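Cyclic GMP-AMP synthase-like receptor (Tribolium castaneum, PDB 7LT2) senses cytoplasmic double-stranded RNA and, as a nucleotidyltransferase of innate immunity, makes the cyclic dinucleotide 2',3'-cGAMP from ATP and GTP. Local coordinates at residues A[272-284]-A[331-343]. Sequence-based numbering, arbitrary orientation.
Sequences THPNIASYYIKTV and LIGHLAPITLNNI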
loop_
_atom_site.group_PDB
_atom_site.type_symbol
_atom_site.label_atom_id
_atom_site.label_comp_id
_atom_site.label_asym_id
_atom_site.label_seq_id
_atom_site.Cartn_x
_atom_site.Cartn_y
_atom_site.Cartn_z
ATOM N N THR A 272 -18.577 11.224 -3.397
ATOM C CA THR A 272 -18.730 12.600 -3.851
ATOM C C THR A 272 -17.528 13.189 -4.582
ATOM O O THR A 272 -17.719 14.125 -5.366
ATOM C CB THR A 272 -19.085 13.520 -2.670
ATOM O OG1 THR A 272 -18.001 13.557 -1.735
ATOM C CG2 THR A 272 -20.340 13.015 -1.954
ATOM N N HIS A 273 -16.299 12.699 -4.363
ATOM C CA HIS A 273 -15.123 13.267 -5.034
ATOM C C HIS A 273 -14.041 12.212 -5.253
ATOM O O HIS A 273 -12.961 12.266 -4.653
ATOM C CB HIS A 273 -14.581 14.477 -4.264
ATOM C CG HIS A 273 -14.299 14.227 -2.809
ATOM N ND1 HIS A 273 -15.293 14.172 -1.855
ATOM C CD2 HIS A 273 -13.129 14.086 -2.140
ATOM C CE1 HIS A 273 -14.749 13.982 -0.666
ATOM N NE2 HIS A 273 -13.439 13.920 -0.811
ATOM N N PRO A 274 -14.272 11.272 -6.177
ATOM C CA PRO A 274 -13.248 10.256 -6.475
ATOM C C PRO A 274 -11.997 10.827 -7.119
ATOM O O PRO A 274 -11.028 10.081 -7.317
ATOM C CB PRO A 274 -13.967 9.296 -7.438
ATOM C CG PRO A 274 -15.415 9.682 -7.402
ATOM C CD PRO A 274 -15.456 11.125 -7.038
ATOM N N ASN A 275 -11.996 12.119 -7.457
ATOM C CA ASN A 275 -10.809 12.791 -7.971
ATOM C C ASN A 275 -9.638 12.761 -6.997
ATOM O O ASN A 275 -8.496 12.970 -7.420
ATOM C CB ASN A 275 -11.141 14.247 -8.294
ATOM C CG ASN A 275 -12.498 14.404 -8.943
ATOM O OD1 ASN A 275 -13.531 14.188 -8.312
ATOM N ND2 ASN A 275 -12.502 14.790 -10.217
ATOM N N ILE A 276 -9.896 12.535 -5.708
ATOM C CA ILE A 276 -8.871 12.573 -4.668
ATOM C C ILE A 276 -8.429 11.146 -4.372
ATOM O O ILE A 276 -9.253 10.292 -4.030
ATOM C CB ILE A 276 -9.391 13.258 -3.394
ATOM C CG1 ILE A 276 -9.839 14.694 -3.689
ATOM C CG2 ILE A 276 -8.332 13.208 -2.285
ATOM C CD1 ILE A 276 -8.718 15.628 -4.114
ATOM N N ALA A 277 -7.130 10.885 -4.494
ATOM C CA ALA A 277 -6.607 9.555 -4.218
ATOM C C ALA A 277 -6.613 9.262 -2.717
ATOM O O ALA A 277 -6.447 10.158 -1.884
ATOM C CB ALA A 277 -5.187 9.418 -4.768
ATOM N N SER A 278 -6.796 7.982 -2.382
ATOM C CA SER A 278 -6.865 7.582 -0.979
ATOM C C SER A 278 -5.599 7.959 -0.216
ATOM O O SER A 278 -5.672 8.339 0.958
ATOM C CB SER A 278 -7.126 6.080 -0.875
ATOM O OG SER A 278 -8.407 5.755 -1.389
ATOM N N TYR A 279 -4.429 7.872 -0.856
ATOM C CA TYR A 279 -3.201 8.199 -0.134
ATOM C C TYR A 279 -3.155 9.669 0.255
ATOM O O TYR A 279 -2.473 10.030 1.222
ATOM C CB TYR A 279 -1.963 7.835 -0.957
ATOM C CG TYR A 279 -0.663 7.996 -0.185
ATOM C CD1 TYR A 279 -0.355 7.159 0.885
ATOM C CD2 TYR A 279 0.247 8.990 -0.519
ATOM C CE1 TYR A 279 0.835 7.305 1.595
ATOM C CE2 TYR A 279 1.436 9.139 0.180
ATOM C CZ TYR A 279 1.723 8.301 1.238
ATOM O OH TYR A 279 2.910 8.464 1.922
ATOM N N TYR A 280 -3.863 10.530 -0.482
ATOM C CA TYR A 280 -3.902 11.939 -0.108
ATOM C C TYR A 280 -4.661 12.129 1.198
ATOM O O TYR A 280 -4.299 12.982 2.016
ATOM C CB TYR A 280 -4.538 12.780 -1.223
ATOM C CG TYR A 280 -3.929 12.585 -2.602
ATOM C CD1 TYR A 280 -2.687 11.982 -2.765
ATOM C CD2 TYR A 280 -4.602 13.010 -3.735
ATOM C CE1 TYR A 280 -2.139 11.799 -4.024
ATOM C CE2 TYR A 280 -4.061 12.840 -4.998
ATOM C CZ TYR A 280 -2.830 12.232 -5.133
ATOM O OH TYR A 280 -2.287 12.053 -6.386
ATOM N N ILE A 281 -5.720 11.342 1.408
ATOM C CA ILE A 281 -6.436 11.381 2.681
ATOM C C ILE A 281 -5.571 10.804 3.793
ATOM O O ILE A 281 -5.487 11.370 4.891
ATOM C CB ILE A 281 -7.778 10.639 2.560
ATOM C CG1 ILE A 281 -8.707 11.386 1.601
ATOM C CG2 ILE A 281 -8.444 10.501 3.924
ATOM C CD1 ILE A 281 -9.924 10.584 1.189
ATOM N N LYS A 282 -4.913 9.669 3.529
ATOM C CA LYS A 282 -3.975 9.112 4.502
ATOM C C LYS A 282 -2.920 10.141 4.885
ATOM O O LYS A 282 -2.594 10.299 6.068
ATOM C CB LYS A 282 -3.313 7.855 3.930
ATOM C CG LYS A 282 -2.510 7.045 4.949
ATOM C CD LYS A 282 -1.693 5.954 4.267
ATOM C CE LYS A 282 -0.946 5.096 5.284
ATOM N NZ LYS A 282 0.004 4.159 4.616
ATOM N N THR A 283 -2.401 10.873 3.893
ATOM C CA THR A 283 -1.376 11.880 4.149
ATOM C C THR A 283 -1.902 12.996 5.041
ATOM O O THR A 283 -1.197 13.462 5.945
ATOM C CB THR A 283 -0.860 12.450 2.825
ATOM O OG1 THR A 283 -0.220 11.411 2.070
ATOM C CG2 THR A 283 0.139 13.574 3.076
ATOM N N VAL A 284 -3.133 13.452 4.795
ATOM C CA VAL A 284 -3.729 14.463 5.665
ATOM C C VAL A 284 -3.751 13.975 7.110
ATOM O O VAL A 284 -3.422 14.724 8.039
ATOM C CB VAL A 284 -5.137 14.839 5.164
ATOM C CG1 VAL A 284 -5.910 15.594 6.230
ATOM C CG2 VAL A 284 -5.034 15.676 3.894
ATOM N N LEU A 331 1.184 16.655 -3.189
ATOM C CA LEU A 331 0.530 15.467 -3.731
ATOM C C LEU A 331 -0.633 15.813 -4.654
ATOM O O LEU A 331 -0.982 15.016 -5.531
ATOM C CB LEU A 331 0.045 14.567 -2.593
ATOM C CG LEU A 331 1.141 13.954 -1.722
ATOM C CD1 LEU A 331 0.538 13.017 -0.678
ATOM C CD2 LEU A 331 2.161 13.222 -2.584
ATOM N N ILE A 332 -1.248 16.978 -4.479
ATOM C CA ILE A 332 -2.343 17.393 -5.346
ATOM C C ILE A 332 -1.948 18.594 -6.203
ATOM O O ILE A 332 -2.814 19.289 -6.732
ATOM C CB ILE A 332 -3.625 17.677 -4.544
ATOM C CG1 ILE A 332 -3.379 18.746 -3.481
ATOM C CG2 ILE A 332 -4.155 16.403 -3.919
ATOM C CD1 ILE A 332 -4.640 19.153 -2.735
ATOM N N GLY A 333 -0.646 18.844 -6.351
ATOM C CA GLY A 333 -0.188 19.943 -7.182
ATOM C C GLY A 333 -0.581 19.813 -8.638
ATOM O O GLY A 333 -0.611 20.820 -9.356
ATOM N N HIS A 334 -0.898 18.602 -9.089
ATOM C CA HIS A 334 -1.278 18.363 -10.475
ATOM C C HIS A 334 -2.770 18.532 -10.731
ATOM O O HIS A 334 -3.182 18.547 -11.896
ATOM C CB HIS A 334 -0.853 16.954 -10.899
ATOM C CG HIS A 334 -1.504 15.866 -10.103
ATOM N ND1 HIS A 334 -1.169 15.604 -8.792
ATOM C CD2 HIS A 334 -2.479 14.984 -10.426
ATOM C CE1 HIS A 334 -1.907 14.604 -8.343
ATOM N NE2 HIS A 334 -2.710 14.210 -9.315
ATOM N N LEU A 335 -3.588 18.664 -9.690
ATOM C CA LEU A 335 -5.026 18.809 -9.877
ATOM C C LEU A 335 -5.399 20.262 -10.138
ATOM O O LEU A 335 -4.824 21.184 -9.552
ATOM C CB LEU A 335 -5.780 18.285 -8.657
ATOM C CG LEU A 335 -5.652 16.782 -8.406
ATOM C CD1 LEU A 335 -6.417 16.401 -7.157
ATOM C CD2 LEU A 335 -6.155 15.993 -9.606
ATOM N N ALA A 336 -6.382 20.460 -11.013
ATOM C CA ALA A 336 -6.737 21.799 -11.453
ATOM C C ALA A 336 -7.422 22.577 -10.329
ATOM O O ALA A 336 -8.185 21.999 -9.545
ATOM C CB ALA A 336 -7.652 21.732 -12.674
ATOM N N PRO A 337 -7.165 23.887 -10.224
ATOM C CA PRO A 337 -7.832 24.697 -9.188
ATOM C C PRO A 337 -9.351 24.613 -9.217
ATOM O O PRO A 337 -9.980 24.579 -8.153
ATOM C CB PRO A 337 -7.339 26.119 -9.497
ATOM C CG PRO A 337 -6.009 25.916 -10.152
ATOM C CD PRO A 337 -6.140 24.649 -10.957
ATOM N N ILE A 338 -9.957 24.588 -10.406
ATOM C CA ILE A 338 -11.411 24.483 -10.504
ATOM C C ILE A 338 -11.902 23.194 -9.854
ATOM O O ILE A 338 -12.883 23.198 -9.101
ATOM C CB ILE A 338 -11.852 24.579 -11.978
ATOM C CG1 ILE A 338 -11.664 26.007 -12.493
ATOM C CG2 ILE A 338 -13.303 24.138 -12.146
ATOM C CD1 ILE A 338 -11.854 26.140 -13.988
ATOM N N THR A 339 -11.223 22.078 -10.130
ATOM C CA THR A 339 -11.590 20.801 -9.524
ATOM C C THR A 339 -11.508 20.869 -8.002
ATOM O O THR A 339 -12.425 20.436 -7.297
ATOM C CB THR A 339 -10.680 19.693 -10.060
ATOM O OG1 THR A 339 -10.768 19.653 -11.490
ATOM C CG2 THR A 339 -11.072 18.337 -9.483
ATOM N N LEU A 340 -10.408 21.410 -7.477
ATOM C CA LEU A 340 -10.241 21.475 -6.028
ATOM C C LEU A 340 -11.224 22.455 -5.396
ATOM O O LEU A 340 -11.724 22.211 -4.291
ATOM C CB LEU A 340 -8.804 21.858 -5.690
ATOM C CG LEU A 340 -7.760 20.849 -6.156
ATOM C CD1 LEU A 340 -6.355 21.415 -5.985
ATOM C CD2 LEU A 340 -7.913 19.545 -5.384
ATOM N N ASN A 341 -11.510 23.569 -6.080
ATOM C CA ASN A 341 -12.518 24.505 -5.588
ATOM C C ASN A 341 -13.884 23.834 -5.483
ATOM O O ASN A 341 -14.580 23.973 -4.471
ATOM C CB ASN A 341 -12.597 25.733 -6.497
ATOM C CG ASN A 341 -11.427 26.688 -6.305
ATOM O OD1 ASN A 341 -10.690 26.602 -5.323
ATOM N ND2 ASN A 341 -11.260 27.614 -7.246
ATOM N N ASN A 342 -14.286 23.097 -6.523
ATOM C CA ASN A 342 -15.584 22.431 -6.498
ATOM C C ASN A 342 -15.648 21.388 -5.390
ATOM O O ASN A 342 -16.668 21.266 -4.703
ATOM C CB ASN A 342 -15.874 21.777 -7.850
ATOM C CG ASN A 342 -16.131 22.788 -8.953
ATOM O OD1 ASN A 342 -16.468 23.947 -8.697
ATOM N ND2 ASN A 342 -15.986 22.346 -10.193
ATOM N N ILE A 343 -14.575 20.617 -5.210
ATOM C CA ILE A 343 -14.588 19.586 -4.176
ATOM C C ILE A 343 -14.650 20.223 -2.792
ATOM O O ILE A 343 -15.413 19.780 -1.927
ATOM C CB ILE A 343 -13.374 18.653 -4.332
ATOM C CG1 ILE A 343 -13.487 17.860 -5.637
ATOM C CG2 ILE A 343 -13.274 17.692 -3.147
ATOM C CD1 ILE A 343 -12.250 17.067 -5.981
HETATM O O HOH W 1 0.757 12.918 -6.325
HETATM O O HOH W 2 -4.201 12.351 -8.811
#
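Tyr280 OH is the polar atom on which the two segments converge: one water links it to Leu331 O, a bond the water donates over 2.8 Å, while a second, between the hydroxyl and His334, is doubtful because it sits too close to NE2. The phenol itself is sandwiched. Ala277 CB sits over the centre of one face, 3.5 Å above the ring plane, while the carbonyl carbon of Leu331 (C) lies over the opposite face, displaced toward the rim. Ile332 closes in obliquely, its CG2 3.4 Å from Tyr280 CD2, and the edge of the His334 imidazole faces the hydroxyl.

One helical turn on, Thr283 OG1 donates to Tyr279 O at 2.8 Å, joining the Thr283 amide, which reaches this carbonyl from its other face. With the hydroxyl so held beside its own backbone N (chi1 -64°), Leu331 CD1 nests against Thr283 and the Tyr279 ring. Tyr279 OH points elsewhere, to Glu248, which by similarity probably belongs to the nucleotide site.

Apolar packing continues toward the start of 272-284. Ile276 CD1 meets Leu335 CD1 at 3.9 Å and approaches Leu340, and Ile343 fills the angle between Ile276, Asn275 and His273, laying CG2 3.6 Å from His273 CG. The imidazole is fixed at both nitrogens, ND1 to Thr272 OG1 and NE2 to Tyr312 OH.

Within the Mab-21 HhH/H2TH-like domain, the loop before helix 337-354 thus packs against Tyr279 and Tyr280, two of the residues 278-282 inferred by similarity to bind ATP. The chemistry implies a seam held along its length by apolar packing, with one firm water bridge added at Tyr280.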